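Side-chain contacts in Myo-inositol 2-dehydrogenase (Thermotoga maritima, PDB 3EZY), which catalyses the NAD(+)-dependent oxidation of myo-inositol to scyllo-inosose and so probably serves a myo-inositol degradation pathway: residues D38-M43 with A52-H57; V68-S73 with S78-A83; I16-L21 with E45-E50; D25-Y30 with T291-V296. One frame throughout, in Å; residues are numbered along the deposited sequence.

The four contacts illustrate how a Rossmann-type sheet acquires its helices. Contacts 1 and 2 each lie within one beta-alpha-beta unit, their centres about 15 Å apart, and meet where Pro56 packs on Leu80. Contact 3 joins the two helices lying over the first strands and shares helix 37-47 with contact 1, about 12 Å away between centres. Contact 4, its centre about 13 Å from that of contact 3, brings a helix from much later in the chain onto strand 27-33; its Phe292 CE2 lies 3.7 Å from Leu69 CD2 of contact 2. Ser72 of contact 2 touches a glycine-rich pattern that probably marks the NAD site.

Contact 1: residues D38-M43 with A52-H57; sequences DRLREM and AYKDPH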
loop_
_atom_site.group_PDB
_atom_site.type_symbol
_atom_site.label_atom_id
_atom_site.label_comp_id
_atom_site.label_asym_id
_atom_site.label_seq_id
_atom_site.Cartn_x
_atom_site.Cartn_y
_atom_site.Cartn_z
ATOM N N ASP A 38 -4.830 12.422 -46.976
ATOM C CA ASP A 38 -3.942 13.340 -46.244
ATOM C C ASP A 38 -3.273 12.671 -45.048
ATOM O O ASP A 38 -2.097 12.925 -44.776
ATOM C CB ASP A 38 -4.671 14.611 -45.830
ATOM C CG ASP A 38 -5.218 15.362 -47.024
ATOM O OD1 ASP A 38 -4.437 16.129 -47.671
ATOM O OD2 ASP A 38 -6.430 15.157 -47.321
ATOM N N ARG A 39 -4.023 11.808 -44.368
ATOM C CA ARG A 39 -3.480 10.928 -43.331
ATOM C C ARG A 39 -2.284 10.128 -43.870
ATOM O O ARG A 39 -1.178 10.186 -43.322
ATOM C CB ARG A 39 -4.589 9.993 -42.841
ATOM C CG ARG A 39 -4.218 9.114 -41.600
ATOM C CD ARG A 39 -3.938 9.959 -40.365
ATOM N NE ARG A 39 -3.468 9.145 -39.245
ATOM C CZ ARG A 39 -2.735 9.608 -38.235
ATOM N NH1 ARG A 39 -2.389 10.901 -38.203
ATOM N NH2 ARG A 39 -2.335 8.781 -37.251
ATOM N N LEU A 40 -2.510 9.395 -44.961
ATOM C CA LEU A 40 -1.448 8.675 -45.655
ATOM C C LEU A 40 -0.215 9.560 -45.992
ATOM O O LEU A 40 0.916 9.215 -45.657
ATOM C CB LEU A 40 -2.029 8.109 -46.939
ATOM C CG LEU A 40 -1.187 7.054 -47.658
ATOM C CD1 LEU A 40 -0.895 5.923 -46.651
ATOM C CD2 LEU A 40 -1.975 6.551 -48.860
ATOM N N ARG A 41 -0.444 10.700 -46.668
ATOM C CA ARG A 41 0.609 11.665 -46.997
ATOM C C ARG A 41 1.382 12.095 -45.767
ATOM O O ARG A 41 2.629 12.111 -45.748
ATOM C CB ARG A 41 -0.005 12.998 -47.460
ATOM C CG ARG A 41 -0.437 13.134 -48.853
ATOM C CD ARG A 41 -0.890 14.593 -49.014
ATOM N NE ARG A 41 0.133 15.429 -49.619
ATOM C CZ ARG A 41 -0.128 16.536 -50.327
ATOM N NH1 ARG A 41 -1.374 16.928 -50.504
ATOM N NH2 ARG A 41 0.850 17.244 -50.882
ATOM N N GLU A 42 0.636 12.531 -44.757
ATOM C CA GLU A 42 1.288 13.050 -43.567
ATOM C C GLU A 42 2.122 12.003 -42.852
ATOM O O GLU A 42 3.234 12.285 -42.424
ATOM C CB GLU A 42 0.279 13.732 -42.647
ATOM C CG GLU A 42 0.011 15.149 -43.168
ATOM C CD GLU A 42 -1.300 15.744 -42.676
ATOM O OE1 GLU A 42 -1.937 15.149 -41.767
ATOM O OE2 GLU A 42 -1.685 16.817 -43.197
ATOM N N MET A 43 1.606 10.792 -42.735
ATOM C CA MET A 43 2.336 9.747 -42.010
ATOM C C MET A 43 3.526 9.255 -42.833
ATOM O O MET A 43 4.569 8.895 -42.280
ATOM C CB MET A 43 1.429 8.581 -41.599
ATOM C CG MET A 43 0.704 8.739 -40.208
ATOM S SD MET A 43 1.784 9.276 -38.830
ATOM C CE MET A 43 1.302 10.979 -38.728
ATOM N N ALA A 52 3.555 4.276 -49.790
ATOM C CA ALA A 52 2.278 4.545 -49.175
ATOM C C ALA A 52 1.241 4.172 -50.201
ATOM O O ALA A 52 1.308 4.634 -51.327
ATOM C CB ALA A 52 2.175 6.030 -48.804
ATOM N N TYR A 53 0.276 3.345 -49.827
ATOM C CA TYR A 53 -0.725 2.860 -50.772
ATOM C C TYR A 53 -2.140 3.212 -50.355
ATOM O O TYR A 53 -2.556 2.898 -49.234
ATOM C CB TYR A 53 -0.638 1.327 -50.867
ATOM C CG TYR A 53 0.635 0.788 -51.464
ATOM C CD1 TYR A 53 0.875 0.881 -52.848
ATOM C CD2 TYR A 53 1.565 0.135 -50.684
ATOM C CE1 TYR A 53 2.032 0.359 -53.416
ATOM C CE2 TYR A 53 2.731 -0.383 -51.235
ATOM C CZ TYR A 53 2.955 -0.266 -52.610
ATOM O OH TYR A 53 4.101 -0.790 -53.180
ATOM N N LYS A 54 -2.905 3.805 -51.267
ATOM C CA LYS A 54 -4.330 4.041 -51.036
ATOM C C LYS A 54 -5.114 2.742 -51.003
ATOM O O LYS A 54 -6.027 2.569 -50.200
ATOM C CB LYS A 54 -4.931 4.942 -52.125
ATOM C CG LYS A 54 -4.607 6.391 -51.961
ATOM C CD LYS A 54 -5.267 7.223 -53.081
ATOM C CE LYS A 54 -6.678 6.680 -53.398
ATOM N NZ LYS A 54 -7.610 7.809 -53.776
ATOM N N ASP A 55 -4.736 1.811 -51.858
ATOM C CA ASP A 55 -5.428 0.523 -51.928
ATOM C C ASP A 55 -4.630 -0.520 -51.152
ATOM O O ASP A 55 -3.503 -0.788 -51.497
ATOM C CB ASP A 55 -5.505 0.122 -53.394
ATOM C CG ASP A 55 -6.129 -1.247 -53.600
ATOM O OD1 ASP A 55 -6.495 -1.920 -52.594
ATOM O OD2 ASP A 55 -6.246 -1.642 -54.787
ATOM N N PRO A 56 -5.209 -1.106 -50.099
ATOM C CA PRO A 56 -4.421 -2.020 -49.241
ATOM C C PRO A 56 -3.968 -3.282 -49.954
ATOM O O PRO A 56 -2.979 -3.914 -49.535
ATOM C CB PRO A 56 -5.403 -2.428 -48.129
ATOM C CG PRO A 56 -6.783 -2.053 -48.632
ATOM C CD PRO A 56 -6.571 -0.872 -49.577
ATOM N N HIS A 57 -4.696 -3.662 -50.995
ATOM C CA HIS A 57 -4.364 -4.842 -51.824
ATOM C C HIS A 57 -3.051 -4.662 -52.572
ATOM O O HIS A 57 -2.277 -5.599 -52.713
ATOM C CB HIS A 57 -5.507 -5.181 -52.771
ATOM C CG HIS A 57 -6.685 -5.771 -52.071
ATOM N ND1 HIS A 57 -6.738 -7.105 -51.718
ATOM C CD2 HIS A 57 -7.828 -5.206 -51.605
ATOM C CE1 HIS A 57 -7.874 -7.343 -51.086
ATOM N NE2 HIS A 57 -8.556 -6.211 -51.005
#
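The flat peptide unit between Tyr53 and Lys54 carries a methyl on one face: Leu40 CD2 sits over it, 3.7 Å from Tyr53 C and 3.8 Å from Lys54 N. This is the helix-to-strand seam of a beta-alpha-beta unit of the Rossmann fold, in which helix 37-47 leads from strand 27-33 to the edge strand 51-53. Two other flat groups lie nearby in the same segments. The Arg39 guanidinium has Met43 CG over its centre in one of two modelled conformers, which leaves that placement doubtful, and hydrogen bonds to Leu10 O and Thr15 OG1 tie it to the turn and helix that follow the first strand. The His57 ring has Asp55 OD1 in plane at its edge.

Leu40 does the work across the seam. With CG anti to the backbone N (chi1 -166°), its fork reaches down to the strand, where CG and CD1 both lie against the Ala52 methyl, 3.7 and 3.8 Å from Ala52 CB. The second branch is left to rest on the peptide, with Lys54 CG also near it, at the exposed rim. Ile32 of the neighbouring strand touches both Leu40 and Ala52, extending the apolar patch inward. Beyond the strand, Asp55 caps helix 56-61: His57 N donates to Asp55 OD1 over 3.0 Å, arriving 55° out of the carboxylate plane.

Contact 2: residues V68-S73 with S78-A83; sequences VLVCSS and SELVIA
Contact 2 is a buried, almost wholly apolar meeting of a central strand with the helix that follows it, held by interlocking branched side chains and no hydrogen bond between the two segments. Val70 is the strand's contribution. Its two methyls straddle the base of Leu80, with CG1 and CG2 each 4.1 Å from Leu80 CB. Because CG1 stands anti to the backbone N (chi1 175°), it also meets the far branch, lying 4.1 Å from Leu80 CD1, while CG2 turns to the neighbouring helix residue and comes within 4.2 Å of Val81 CG2. The valines cross at about a right angle, a methyl against a methyl.

Strand 67-70 and helix 77-86 open a beta-alpha-beta unit of the Rossmann fold that closes with strand 90-94, and Val81 reaches that closing strand through Val91 and Cys93. Leu80 also touches Ile8 of strand 3-8 and Pro56 and Ile60 of helix 56-61. An alanine in place of Val70 would remove both methyls and is likely to open a gap beneath Leu80 CB and to deprive Val81 CG2 of its contact with strand 67-70.

Where the strand gives way to loop, the packing takes on a polar fringe. Ser72 OG lies only 3.3 Å from Leu80 CD1, yet it shares a hydrogen bond with Thr76 OG1, in the turn leading to the helix.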
loop_
_atom_site.group_PDB
_atom_site.type_symbol
_atom_site.label_atom_id
_atom_site.label_comp_id
_atom_site.label_asym_id
_atom_site.label_seq_id
_atom_site.Cartn_x
_atom_site.Cartn_y
_atom_site.Cartn_z
ATOM N N VAL A 68 2.248 -8.410 -42.746
ATOM C CA VAL A 68 1.307 -7.314 -42.796
ATOM C C VAL A 68 0.593 -7.170 -41.457
ATOM O O VAL A 68 0.186 -8.174 -40.857
ATOM C CB VAL A 68 0.245 -7.608 -43.878
ATOM C CG1 VAL A 68 -0.787 -6.510 -43.936
ATOM C CG2 VAL A 68 0.903 -7.778 -45.251
ATOM N N LEU A 69 0.412 -5.924 -41.004
ATOM C CA LEU A 69 -0.441 -5.638 -39.837
ATOM C C LEU A 69 -1.761 -5.070 -40.318
ATOM O O LEU A 69 -1.810 -3.940 -40.823
ATOM C CB LEU A 69 0.221 -4.634 -38.879
ATOM C CG LEU A 69 1.690 -4.872 -38.499
ATOM C CD1 LEU A 69 2.181 -3.928 -37.367
ATOM C CD2 LEU A 69 2.006 -6.324 -38.087
ATOM N N VAL A 70 -2.835 -5.850 -40.187
ATOM C CA VAL A 70 -4.180 -5.396 -40.562
ATOM C C VAL A 70 -4.814 -4.638 -39.374
ATOM O O VAL A 70 -5.205 -5.253 -38.364
ATOM C CB VAL A 70 -5.084 -6.586 -41.005
ATOM C CG1 VAL A 70 -6.496 -6.128 -41.274
ATOM C CG2 VAL A 70 -4.457 -7.329 -42.232
ATOM N N CYS A 71 -4.936 -3.306 -39.505
ATOM C CA CYS A 71 -5.420 -2.460 -38.409
ATOM C C CYS A 71 -6.499 -1.539 -38.923
ATOM O O CYS A 71 -6.649 -0.431 -38.447
ATOM C CB CYS A 71 -4.275 -1.594 -37.849
ATOM S SG CYS A 71 -2.762 -2.487 -37.396
ATOM N N SER A 72 -7.233 -1.996 -39.922
ATOM C CA SER A 72 -8.255 -1.178 -40.552
ATOM C C SER A 72 -9.575 -1.548 -39.883
ATOM O O SER A 72 -9.608 -2.369 -38.965
ATOM C CB SER A 72 -8.310 -1.540 -42.027
ATOM O OG SER A 72 -8.357 -2.961 -42.113
ATOM N N SER A 73 -10.674 -0.973 -40.346
ATOM C CA SER A 73 -11.965 -1.259 -39.722
ATOM C C SER A 73 -12.282 -2.758 -39.741
ATOM O O SER A 73 -11.861 -3.496 -40.633
ATOM C CB SER A 73 -13.079 -0.442 -40.369
ATOM O OG SER A 73 -13.274 -0.932 -41.677
ATOM N N SER A 78 -11.620 -9.557 -42.561
ATOM C CA SER A 78 -11.724 -10.836 -43.221
ATOM C C SER A 78 -11.139 -10.774 -44.635
ATOM O O SER A 78 -10.301 -11.574 -45.011
ATOM C CB SER A 78 -13.197 -11.254 -43.322
ATOM O OG SER A 78 -13.242 -12.615 -43.658
ATOM N N GLU A 79 -11.620 -9.825 -45.424
ATOM C CA GLU A 79 -11.118 -9.686 -46.782
ATOM C C GLU A 79 -9.597 -9.509 -46.850
ATOM O O GLU A 79 -8.933 -10.159 -47.640
ATOM C CB GLU A 79 -11.789 -8.521 -47.511
ATOM C CG GLU A 79 -11.101 -8.271 -48.875
ATOM C CD GLU A 79 -11.476 -6.923 -49.485
ATOM O OE1 GLU A 79 -10.756 -6.442 -50.395
ATOM O OE2 GLU A 79 -12.495 -6.338 -49.037
ATOM N N LEU A 80 -9.055 -8.617 -46.035
ATOM C CA LEU A 80 -7.642 -8.360 -46.037
ATOM C C LEU A 80 -6.833 -9.532 -45.569
ATOM O O LEU A 80 -5.791 -9.818 -46.150
ATOM C CB LEU A 80 -7.296 -7.122 -45.198
ATOM C CG LEU A 80 -7.927 -5.855 -45.810
ATOM C CD1 LEU A 80 -7.754 -4.649 -44.893
ATOM C CD2 LEU A 80 -7.292 -5.639 -47.222
ATOM N N VAL A 81 -7.269 -10.207 -44.505
ATOM C CA VAL A 81 -6.473 -11.343 -44.007
ATOM C C VAL A 81 -6.491 -12.502 -45.043
ATOM O O VAL A 81 -5.493 -13.193 -45.242
ATOM C CB VAL A 81 -6.996 -11.829 -42.639
ATOM C CG1 VAL A 81 -6.452 -13.272 -42.333
ATOM C CG2 VAL A 81 -6.591 -10.846 -41.528
ATOM N N ILE A 82 -7.634 -12.734 -45.676
ATOM C CA ILE A 82 -7.663 -13.807 -46.704
ATOM C C ILE A 82 -6.780 -13.458 -47.918
ATOM O O ILE A 82 -6.072 -14.311 -48.463
ATOM C CB ILE A 82 -9.111 -14.156 -47.128
ATOM C CG1 ILE A 82 -9.860 -14.750 -45.936
ATOM C CG2 ILE A 82 -9.100 -15.137 -48.360
ATOM C CD1 ILE A 82 -11.326 -14.888 -46.139
ATOM N N ALA A 83 -6.800 -12.191 -48.301
ATOM C CA ALA A 83 -5.899 -11.638 -49.299
ATOM C C ALA A 83 -4.415 -11.803 -48.914
ATOM O O ALA A 83 -3.577 -12.148 -49.764
ATOM C CB ALA A 83 -6.238 -10.128 -49.526
#

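Contact 3: residues I16-L21 with E45-E50; sequences IHAENL and EKLGVE
Lys46 NZ donates to Glu19 OE2 over 3.2 Å, the one hydrogen bond between the two segments and also a salt bridge. The ammonium arrives well above the carboxylate, 63° out of its plane, so charge attraction probably matters more here than the direction of a lone pair. Two chain shapes make the meeting possible. Glu19 runs extended beyond CG, carrying its carboxylate away from helix 12-20, whereas Lys46 is straight until its last torsion and then bends (chi4 -82°), turning NZ back to the acid. The two side chains cross at about a right angle on the exposed side of the contact. The other oxygen, Glu19 OE1, has a long and weak ion pair with Arg282 of helix 277-298.

Under the bridge lies an apolar layer. Leu47 lays its fork against two neighbouring residues of the opposing helix: Leu47 CD1 is 3.8 Å from Ala18 CB, and Leu47 CD2 is 3.7 Å from Glu19 CG. Glu19 thus plays two parts, its methylene packing on leucine and its tip paired with lysine. Replacing Glu19 by an alanine is likely to leave Lys46 NZ without its charge partner and strip the Glu19 CG cover from Leu47 CD2. Immediately after Leu47, Gly48 turns the chain out of the helix with a positive phi of 59°.

Ala18 and Leu47 also both rest on Leu29 of strand 27-33. Adjacent helices flanking and covering a shared strand are characteristic of the beta-alpha-beta-alpha-beta half of a Rossmann nucleotide-binding domain.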
loop_
_atom_site.group_PDB
_atom_site.type_symbol
_atom_site.label_atom_id
_atom_site.label_comp_id
_atom_site.label_asym_id
_atom_site.label_seq_id
_atom_site.Cartn_x
_atom_site.Cartn_y
_atom_site.Cartn_z
ATOM N N ILE A 16 0.259 3.594 -33.589
ATOM C CA ILE A 16 1.133 3.048 -32.569
ATOM C C ILE A 16 2.068 1.978 -33.115
ATOM O O ILE A 16 3.286 2.021 -32.873
ATOM C CB ILE A 16 0.314 2.529 -31.362
ATOM C CG1 ILE A 16 -0.293 3.732 -30.629
ATOM C CG2 ILE A 16 1.208 1.682 -30.397
ATOM C CD1 ILE A 16 -1.388 3.366 -29.581
ATOM N N HIS A 17 1.527 0.991 -33.826
ATOM C CA HIS A 17 2.390 -0.105 -34.372
ATOM C C HIS A 17 3.462 0.467 -35.336
ATOM O O HIS A 17 4.657 0.110 -35.260
ATOM C CB HIS A 17 1.528 -1.154 -35.101
ATOM C CG HIS A 17 0.699 -2.000 -34.188
ATOM N ND1 HIS A 17 1.235 -2.691 -33.120
ATOM C CD2 HIS A 17 -0.623 -2.321 -34.222
ATOM C CE1 HIS A 17 0.278 -3.390 -32.529
ATOM N NE2 HIS A 17 -0.857 -3.185 -33.183
ATOM N N ALA A 18 3.031 1.362 -36.230
ATOM C CA ALA A 18 3.924 1.940 -37.251
ATOM C C ALA A 18 5.077 2.706 -36.587
ATOM O O ALA A 18 6.218 2.607 -37.026
ATOM C CB ALA A 18 3.146 2.897 -38.157
ATOM N N GLU A 19 4.758 3.484 -35.549
ATOM C CA GLU A 19 5.772 4.222 -34.780
ATOM C C GLU A 19 6.682 3.287 -33.991
ATOM O O GLU A 19 7.895 3.515 -33.955
ATOM C CB GLU A 19 5.118 5.303 -33.902
ATOM C CG GLU A 19 4.655 6.519 -34.773
ATOM C CD GLU A 19 3.717 7.482 -34.059
ATOM O OE1 GLU A 19 3.456 7.293 -32.844
ATOM O OE2 GLU A 19 3.219 8.428 -34.738
ATOM N N ASN A 20 6.130 2.215 -33.415
ATOM C CA ASN A 20 6.923 1.229 -32.655
ATOM C C ASN A 20 7.949 0.497 -33.510
ATOM O O ASN A 20 8.955 0.013 -33.005
ATOM C CB ASN A 20 6.030 0.196 -31.930
ATOM C CG ASN A 20 5.411 0.749 -30.621
ATOM O OD1 ASN A 20 5.806 1.797 -30.144
ATOM N ND2 ASN A 20 4.453 0.032 -30.054
ATOM N N LEU A 21 7.697 0.385 -34.805
ATOM C CA LEU A 21 8.638 -0.293 -35.673
ATOM C C LEU A 21 10.067 0.271 -35.645
ATOM O O LEU A 21 11.006 -0.468 -35.866
ATOM C CB LEU A 21 8.080 -0.481 -37.077
ATOM C CG LEU A 21 7.123 -1.694 -37.058
ATOM C CD1 LEU A 21 6.128 -1.695 -38.216
ATOM C CD2 LEU A 21 7.873 -3.030 -36.989
ATOM N N GLU A 45 5.393 11.057 -44.665
ATOM C CA GLU A 45 6.462 12.003 -44.446
ATOM C C GLU A 45 6.974 12.024 -43.003
ATOM O O GLU A 45 8.185 12.094 -42.778
ATOM C CB GLU A 45 6.047 13.390 -44.894
ATOM C CG GLU A 45 7.237 14.209 -45.291
ATOM C CD GLU A 45 6.897 15.663 -45.428
ATOM O OE1 GLU A 45 5.789 16.045 -44.972
ATOM O OE2 GLU A 45 7.742 16.409 -45.981
ATOM N N LYS A 46 6.074 11.947 -42.023
ATOM C CA LYS A 46 6.505 11.927 -40.627
ATOM C C LYS A 46 7.408 10.724 -40.376
ATOM O O LYS A 46 8.478 10.843 -39.760
ATOM C CB LYS A 46 5.289 11.881 -39.700
ATOM C CG LYS A 46 5.569 12.090 -38.199
ATOM C CD LYS A 46 4.303 11.785 -37.384
ATOM C CE LYS A 46 4.512 12.015 -35.871
ATOM N NZ LYS A 46 5.187 10.845 -35.220
ATOM N N LEU A 47 7.021 9.553 -40.872
ATOM C CA LEU A 47 7.792 8.366 -40.511
ATOM C C LEU A 47 8.846 7.943 -41.534
ATOM O O LEU A 47 9.519 6.935 -41.349
ATOM C CB LEU A 47 6.853 7.189 -40.169
ATOM C CG LEU A 47 5.848 7.409 -39.034
ATOM C CD1 LEU A 47 5.058 6.173 -38.787
ATOM C CD2 LEU A 47 6.529 7.860 -37.727
ATOM N N GLY A 48 8.997 8.693 -42.617
ATOM C CA GLY A 48 9.967 8.331 -43.663
ATOM C C GLY A 48 9.704 6.951 -44.255
ATOM O O GLY A 48 10.607 6.139 -44.346
ATOM N N VAL A 49 8.463 6.663 -44.637
ATOM C CA VAL A 49 8.129 5.326 -45.126
ATOM C C VAL A 49 8.367 5.265 -46.631
ATOM O O VAL A 49 7.981 6.169 -47.343
ATOM C CB VAL A 49 6.640 4.961 -44.843
ATOM C CG1 VAL A 49 6.389 3.506 -45.131
ATOM C CG2 VAL A 49 6.277 5.295 -43.413
ATOM N N GLU A 50 8.963 4.187 -47.107
ATOM C CA GLU A 50 9.181 3.990 -48.547
ATOM C C GLU A 50 7.943 4.057 -49.444
ATOM O O GLU A 50 7.960 4.749 -50.465
ATOM C CB GLU A 50 9.866 2.654 -48.797
ATOM C CG GLU A 50 11.322 2.814 -49.081
ATOM C CD GLU A 50 12.204 2.335 -47.960
ATOM O OE1 GLU A 50 13.425 2.501 -48.104
ATOM O OE2 GLU A 50 11.698 1.787 -46.957
#

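Contact 4: residues D25-Y30 with T291-V296; sequences DDAILY and TFIKNV
Ile293 meets Ala27 through the end of its longer branch. CG1 lies anti to the carbonyl carbon (chi1 -69°) and the chain continues extended through chi2 (163°), which lays the terminal methyl alongside Ala27: Ile293 CD1 is 3.4 Å from Ala27 CB, closer than carbon atoms usually pack. The shorter branch also reaches the alanine, with Ile293 CG2 4.1 Å from Ala27 CB. One alanine methyl is thus met by both arms of the isoleucine.

Neighbouring conformations on helix 277-298 spread the apolar surface further. Phe292, with CG anti to its own nitrogen (chi1 175°), turns its ring to Ala67 and Leu69 of strand 67-70, and Val296 CG2 lies 3.8 Å above one ring face, offset toward the rim. Val296 in turn touches Leu3. The helix therefore spans three adjacent strands of the parallel Rossmann sheet, although it comes some 260 residues after strand 27-33.

Just before the strand, Asp26 O accepts a hydrogen bond from Lys297 NZ. No hydrogen bond joins the two segments themselves, and the close contact is methyl on methyl, so the fit probably depends on shape and the exclusion of water more than on directional bonds.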
loop_
_atom_site.group_PDB
_atom_site.type_symbol
_atom_site.label_atom_id
_atom_site.label_comp_id
_atom_site.label_asym_id
_atom_site.label_seq_id
_atom_site.Cartn_x
_atom_site.Cartn_y
_atom_site.Cartn_z
ATOM N N ASP A 25 14.096 -3.963 -33.673
ATOM C CA ASP A 25 15.048 -4.192 -34.708
ATOM C C ASP A 25 15.033 -5.462 -35.500
ATOM O O ASP A 25 14.419 -6.475 -35.122
ATOM C CB ASP A 25 16.439 -3.676 -34.371
ATOM C CG ASP A 25 16.618 -2.245 -34.836
ATOM O OD1 ASP A 25 17.615 -1.972 -35.550
ATOM O OD2 ASP A 25 15.716 -1.407 -34.530
ATOM N N ASP A 26 15.665 -5.329 -36.651
ATOM C CA ASP A 26 15.464 -6.234 -37.750
ATOM C C ASP A 26 13.983 -6.416 -38.075
ATOM O O ASP A 26 13.533 -7.499 -38.450
ATOM C CB ASP A 26 16.231 -7.523 -37.522
ATOM C CG ASP A 26 17.720 -7.334 -37.755
ATOM O OD1 ASP A 26 18.355 -6.596 -36.953
ATOM O OD2 ASP A 26 18.247 -7.892 -38.757
ATOM N N ALA A 27 13.233 -5.323 -37.923
ATOM C CA ALA A 27 11.964 -5.170 -38.602
ATOM C C ALA A 27 11.896 -3.716 -39.083
ATOM O O ALA A 27 12.227 -2.807 -38.332
ATOM C CB ALA A 27 10.821 -5.485 -37.657
ATOM N N ILE A 28 11.521 -3.470 -40.329
ATOM C CA ILE A 28 11.291 -2.073 -40.692
ATOM C C ILE A 28 9.920 -1.808 -41.248
ATOM O O ILE A 28 9.312 -2.659 -41.888
ATOM C CB ILE A 28 12.311 -1.444 -41.689
ATOM C CG1 ILE A 28 12.208 -2.070 -43.087
ATOM C CG2 ILE A 28 13.750 -1.406 -41.122
ATOM C CD1 ILE A 28 12.458 -1.060 -44.165
ATOM N N LEU A 29 9.476 -0.588 -41.019
ATOM C CA LEU A 29 8.250 -0.091 -41.619
ATOM C C LEU A 29 8.530 0.253 -43.082
ATOM O O LEU A 29 9.149 1.267 -43.361
ATOM C CB LEU A 29 7.794 1.170 -40.906
ATOM C CG LEU A 29 6.487 1.785 -41.426
ATOM C CD1 LEU A 29 5.300 0.809 -41.297
ATOM C CD2 LEU A 29 6.227 3.013 -40.622
ATOM N N TYR A 30 8.055 -0.589 -43.996
ATOM C CA TYR A 30 8.338 -0.411 -45.414
ATOM C C TYR A 30 7.182 0.251 -46.134
ATOM O O TYR A 30 7.401 1.015 -47.079
ATOM C CB TYR A 30 8.664 -1.752 -46.077
ATOM C CG TYR A 30 8.757 -1.688 -47.583
ATOM C CD1 TYR A 30 9.924 -1.278 -48.203
ATOM C CD2 TYR A 30 7.683 -2.031 -48.384
ATOM C CE1 TYR A 30 10.022 -1.211 -49.575
ATOM C CE2 TYR A 30 7.768 -1.965 -49.755
ATOM C CZ TYR A 30 8.945 -1.559 -50.342
ATOM O OH TYR A 30 9.049 -1.502 -51.724
ATOM N N THR A 291 6.930 -9.775 -30.535
ATOM C CA THR A 291 6.661 -11.214 -30.450
ATOM C C THR A 291 6.218 -11.755 -31.808
ATOM O O THR A 291 6.692 -12.812 -32.235
ATOM C CB THR A 291 5.597 -11.577 -29.365
ATOM O OG1 THR A 291 6.016 -11.049 -28.099
ATOM C CG2 THR A 291 5.419 -13.098 -29.237
ATOM N N PHE A 292 5.305 -11.035 -32.452
ATOM C CA PHE A 292 4.887 -11.335 -33.822
ATOM C C PHE A 292 6.089 -11.447 -34.785
ATOM O O PHE A 292 6.186 -12.380 -35.594
ATOM C CB PHE A 292 3.911 -10.254 -34.343
ATOM C CG PHE A 292 3.529 -10.449 -35.815
ATOM C CD1 PHE A 292 2.836 -11.586 -36.209
ATOM C CD2 PHE A 292 3.893 -9.518 -36.782
ATOM C CE1 PHE A 292 2.485 -11.804 -37.523
ATOM C CE2 PHE A 292 3.537 -9.709 -38.128
ATOM C CZ PHE A 292 2.835 -10.864 -38.494
ATOM N N ILE A 293 6.979 -10.476 -34.720
ATOM C CA ILE A 293 8.190 -10.456 -35.548
ATOM C C ILE A 293 9.117 -11.647 -35.229
ATOM O O ILE A 293 9.618 -12.300 -36.139
ATOM C CB ILE A 293 8.916 -9.119 -35.346
ATOM C CG1 ILE A 293 8.082 -8.005 -35.973
ATOM C CG2 ILE A 293 10.362 -9.170 -35.924
ATOM C CD1 ILE A 293 8.484 -6.618 -35.488
ATOM N N LYS A 294 9.338 -11.921 -33.943
ATOM C CA LYS A 294 10.055 -13.114 -33.501
ATOM C C LYS A 294 9.433 -14.392 -34.059
ATOM O O LYS A 294 10.155 -15.258 -34.564
ATOM C CB LYS A 294 10.053 -13.210 -31.965
ATOM C CG LYS A 294 10.797 -14.471 -31.413
ATOM C CD LYS A 294 10.753 -14.595 -29.870
ATOM C CE LYS A 294 9.331 -14.905 -29.354
ATOM N NZ LYS A 294 8.993 -16.392 -29.349
ATOM N N ASN A 295 8.101 -14.525 -33.990
ATOM C CA ASN A 295 7.469 -15.757 -34.473
ATOM C C ASN A 295 7.730 -15.886 -35.979
ATOM O O ASN A 295 8.049 -16.961 -36.481
ATOM C CB ASN A 295 5.946 -15.773 -34.286
ATOM C CG ASN A 295 5.511 -15.633 -32.841
ATOM O OD1 ASN A 295 4.437 -15.095 -32.595
ATOM N ND2 ASN A 295 6.308 -16.142 -31.895
ATOM N N VAL A 296 7.523 -14.788 -36.700
ATOM C CA VAL A 296 7.782 -14.748 -38.141
ATOM C C VAL A 296 9.226 -15.101 -38.504
ATOM O O VAL A 296 9.470 -15.995 -39.296
ATOM C CB VAL A 296 7.434 -13.382 -38.745
ATOM C CG1 VAL A 296 7.969 -13.296 -40.197
ATOM C CG2 VAL A 296 5.939 -13.175 -38.698
#